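PDB 2CZQ: cutinase-like protein from Cryptococcus sp., which probably hydrolyses carboxylic esters, as expected of a cutinase-family enzyme with the alpha/beta hydrolase fold. Local coordinates for residues A[123-128]-A[155-160]. Numbering follows the deposited sequence. Where two conformers were deposited one is given.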
ATOM      1  N   LEU A 123     -11.572   7.830  -7.534  1.00  6.21           N
ATOM      2  CA  LEU A 123     -11.617   7.462  -6.120  1.00  6.31           C
ATOM      3  C   LEU A 123     -10.952   8.536  -5.275  1.00  6.02           C
ATOM      4  O   LEU A 123      -9.880   9.031  -5.627  1.00  6.30           O
ATOM      5  CB  LEU A 123     -10.952   6.113  -5.876  1.00  6.53           C
ATOM      6  CG  LEU A 123     -11.582   4.888  -6.536  1.00  6.86           C
ATOM      7  CD1 LEU A 123     -10.887   3.633  -6.043  1.00  7.42           C
ATOM      8  CD2 LEU A 123     -13.086   4.810  -6.280  1.00  7.40           C
ATOM      9  N   THR A 124     -11.575   8.895  -4.156  1.00  6.12           N
ATOM     10  CA  THR A 124     -11.050   9.997  -3.351  1.00  6.60           C
ATOM     11  C   THR A 124      -9.859   9.620  -2.472  1.00  6.04           C
ATOM     12  O   THR A 124      -9.300  10.485  -1.803  1.00  6.67           O
ATOM     13  CB  THR A 124     -12.144  10.667  -2.522  1.00  7.42           C
ATOM     14  OG1 THR A 124     -12.848   9.671  -1.778  1.00  8.75           O
ATOM     15  CG2 THR A 124     -13.193  11.308  -3.434  1.00  8.75           C
ATOM     16  N   CYS A 125      -9.460   8.347  -2.493  1.00  5.70           N
ATOM     17  CA  CYS A 125      -8.170   7.934  -1.944  1.00  5.42           C
ATOM     18  C   CYS A 125      -7.012   8.328  -2.862  1.00  5.19           C
ATOM     19  O   CYS A 125      -5.854   8.236  -2.451  1.00  5.24           O
ATOM     20  CB  CYS A 125      -8.131   6.418  -1.703  1.00  5.71           C
ATOM     21  SG  CYS A 125      -8.611   5.395  -3.122  1.00  5.78           S
ATOM     22  N   ASN A 126      -7.309   8.744  -4.095  1.00  5.15           N
ATOM     23  CA  ASN A 126      -6.266   8.978  -5.087  1.00  5.20           C
ATOM     24  C   ASN A 126      -5.624  10.345  -4.901  1.00  5.20           C
ATOM     25  O   ASN A 126      -6.304  11.372  -4.990  1.00  5.44           O
ATOM     26  CB  ASN A 126      -6.832   8.960  -6.513  1.00  5.44           C
ATOM     27  CG  ASN A 126      -7.409   7.617  -6.962  1.00  5.23           C
ATOM     28  OD1 ASN A 126      -7.285   6.640  -6.216  1.00  7.49           O
ATOM     29  ND2 ASN A 126      -8.029   7.551  -8.126  1.00  4.22           N
ATOM     30  N   VAL A 127      -4.314  10.354  -4.685  1.00  5.16           N
ATOM     31  CA  VAL A 127      -3.543  11.594  -4.654  1.00  5.59           C
ATOM     32  C   VAL A 127      -2.292  11.457  -5.513  1.00  5.15           C
ATOM     33  O   VAL A 127      -1.878  10.344  -5.871  1.00  5.12           O
ATOM     34  CB  VAL A 127      -3.145  12.019  -3.217  1.00  6.06           C
ATOM     35  CG1 VAL A 127      -4.371  12.258  -2.348  1.00  6.89           C
ATOM     36  CG2 VAL A 127      -2.204  11.010  -2.583  1.00  6.76           C
ATOM     37  N   ASP A 128      -1.689  12.596  -5.841  1.00  5.55           N
ATOM     38  CA  ASP A 128      -0.422  12.611  -6.558  1.00  5.76           C
ATOM     39  C   ASP A 128       0.743  12.686  -5.562  1.00  5.87           C
ATOM     40  O   ASP A 128       0.539  12.595  -4.352  1.00  6.24           O
ATOM     41  CB  ASP A 128      -0.393  13.737  -7.600  1.00  6.00           C
ATOM     42  CG  ASP A 128      -0.566  15.114  -7.001  1.00  5.92           C
ATOM     43  OD1 ASP A 128      -0.027  15.371  -5.896  1.00  6.24           O
ATOM     44  OD2 ASP A 128      -1.211  16.004  -7.602  1.00  6.95           O
ATOM     45  N   SER A 155     -11.980   4.937   2.300  1.00  6.90           N
ATOM     46  CA  SER A 155     -11.800   5.936   3.351  1.00  7.81           C
ATOM     47  C   SER A 155     -10.532   5.754   4.188  1.00  7.70           C
ATOM     48  O   SER A 155     -10.107   6.689   4.864  1.00  9.26           O
ATOM     49  CB  SER A 155     -13.026   6.001   4.257  1.00  8.48           C
ATOM     50  OG  SER A 155     -13.111   4.853   5.074  1.00  9.37           O
ATOM     51  N   LYS A 156      -9.930   4.568   4.143  1.00  7.03           N
ATOM     52  CA  LYS A 156      -8.671   4.350   4.853  1.00  6.80           C
ATOM     53  C   LYS A 156      -7.540   3.932   3.908  1.00  5.97           C
ATOM     54  O   LYS A 156      -6.565   3.315   4.323  1.00  5.75           O
ATOM     55  CB  LYS A 156      -8.843   3.382   6.028  1.00  7.29           C
ATOM     56  CG  LYS A 156      -9.276   1.990   5.642  1.00  7.96           C
ATOM     57  CD  LYS A 156      -9.538   1.167   6.892  1.00  9.17           C
ATOM     58  CE  LYS A 156     -10.145  -0.175   6.536  1.00  8.72           C
ATOM     59  NZ  LYS A 156     -10.318  -1.046   7.737  1.00  8.08           N
ATOM     60  N   THR A 157      -7.675   4.310   2.640  1.00  5.88           N
ATOM     61  CA  THR A 157      -6.660   4.073   1.627  1.00  5.62           C
ATOM     62  C   THR A 157      -6.100   5.400   1.133  1.00  5.48           C
ATOM     63  O   THR A 157      -6.813   6.407   1.051  1.00  5.62           O
ATOM     64  CB  THR A 157      -7.279   3.285   0.453  1.00  5.80           C
ATOM     65  OG1 THR A 157      -7.721   2.005   0.920  1.00  5.99           O
ATOM     66  CG2 THR A 157      -6.248   2.966  -0.630  1.00  6.23           C
ATOM     67  N   LEU A 158      -4.817   5.378   0.803  1.00  5.50           N
ATOM     68  CA  LEU A 158      -4.182   6.439   0.054  1.00  5.97           C
ATOM     69  C   LEU A 158      -3.520   5.769  -1.133  1.00  5.82           C
ATOM     70  O   LEU A 158      -2.644   4.914  -0.952  1.00  6.36           O
ATOM     71  CB  LEU A 158      -3.130   7.146   0.899  0.50  7.00           C
ATOM     72  CG  LEU A 158      -3.465   8.482   1.558  0.50  7.06           C
ATOM     73  CD1 LEU A 158      -2.192   9.063   2.145  0.50  7.42           C
ATOM     74  CD2 LEU A 158      -4.116   9.479   0.605  0.50  7.72           C
ATOM     75  N   ASP A 159      -3.981   6.113  -2.333  1.00  5.62           N
ATOM     76  CA  ASP A 159      -3.439   5.566  -3.571  1.00  5.61           C
ATOM     77  C   ASP A 159      -2.670   6.677  -4.283  1.00  5.39           C
ATOM     78  O   ASP A 159      -3.254   7.578  -4.897  1.00  5.67           O
ATOM     79  CB  ASP A 159      -4.553   4.986  -4.443  1.00  5.75           C
ATOM     80  CG  ASP A 159      -4.023   4.161  -5.592  1.00  5.67           C
ATOM     81  OD1 ASP A 159      -2.780   4.102  -5.759  1.00  6.71           O
ATOM     82  OD2 ASP A 159      -4.791   3.544  -6.366  1.00  6.53           O
ATOM     83  N   VAL A 160      -1.352   6.609  -4.149  1.00  5.26           N
ATOM     84  CA  VAL A 160      -0.454   7.655  -4.600  1.00  5.34           C
ATOM     85  C   VAL A 160       0.060   7.321  -5.991  1.00  4.79           C
ATOM     86  O   VAL A 160       0.709   6.289  -6.201  1.00  4.95           O
ATOM     87  CB  VAL A 160       0.717   7.836  -3.611  1.00  5.65           C
ATOM     88  CG1 VAL A 160       1.615   8.988  -4.035  1.00  6.47           C
ATOM     89  CG2 VAL A 160       0.202   8.039  -2.188  1.00  6.52           C
TER
HETATM   90  O   HOH W   1      -7.332   3.961  -7.172  1.00  5.29           O
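Cys125 and Val127 reach the same residue, Asp159, through their backbones, the pattern of neighbouring parallel strands. Asp159 N donates to Cys125 O (2.8 Å, 169° at the hydrogen), and Asp159 O receives Val127 N at 3.0 Å. CA-H...O contacts reinforce this ladder, among them Val160 CA to Val127 O at 3.3 Å.

Packing is tightest at Cys125, whose small side chain lets the turn from Leu123 to Asn126 press close: its CB lies 3.1 Å from Thr157 O. On the apolar face, beta-branched Val127 and Val160 suit the extended chain, and their CG2 methyls meet obliquely at 3.8 Å. Leu158, partly exposed, marks the more open margin of this otherwise buried contact; in one of its two conformers CD2 comes within 4.0 Å of Val127 CG2.

The other face is polar and more loosely joined. Asn126 and Asp159 run side by side with amide and carboxylate planes almost perpendicular (87°). Asp159 CG is anti to its backbone N (chi1 -168°), setting the carboxylate beside the amide, and one water bridges two acceptors by donating to Asn126 OD1 and to Asp159 OD2 (2.7 Å). These polar types suit a buried site because partners are at hand: Asn116 ND2 also binds Asp159 OD2, while Asn126 ND2 is held by Lys120 O.

Strand 126-127 forms one edge of the parallel sheet of the alpha/beta hydrolase fold; the chain leaves it, passes through helix 143-146 and returns as 157-160, a beta-alpha-beta unit. Strand 108-114 flanks 157-160 on its other edge, and Met192 of helix 187-200 covers Val127, Leu158 and Val160.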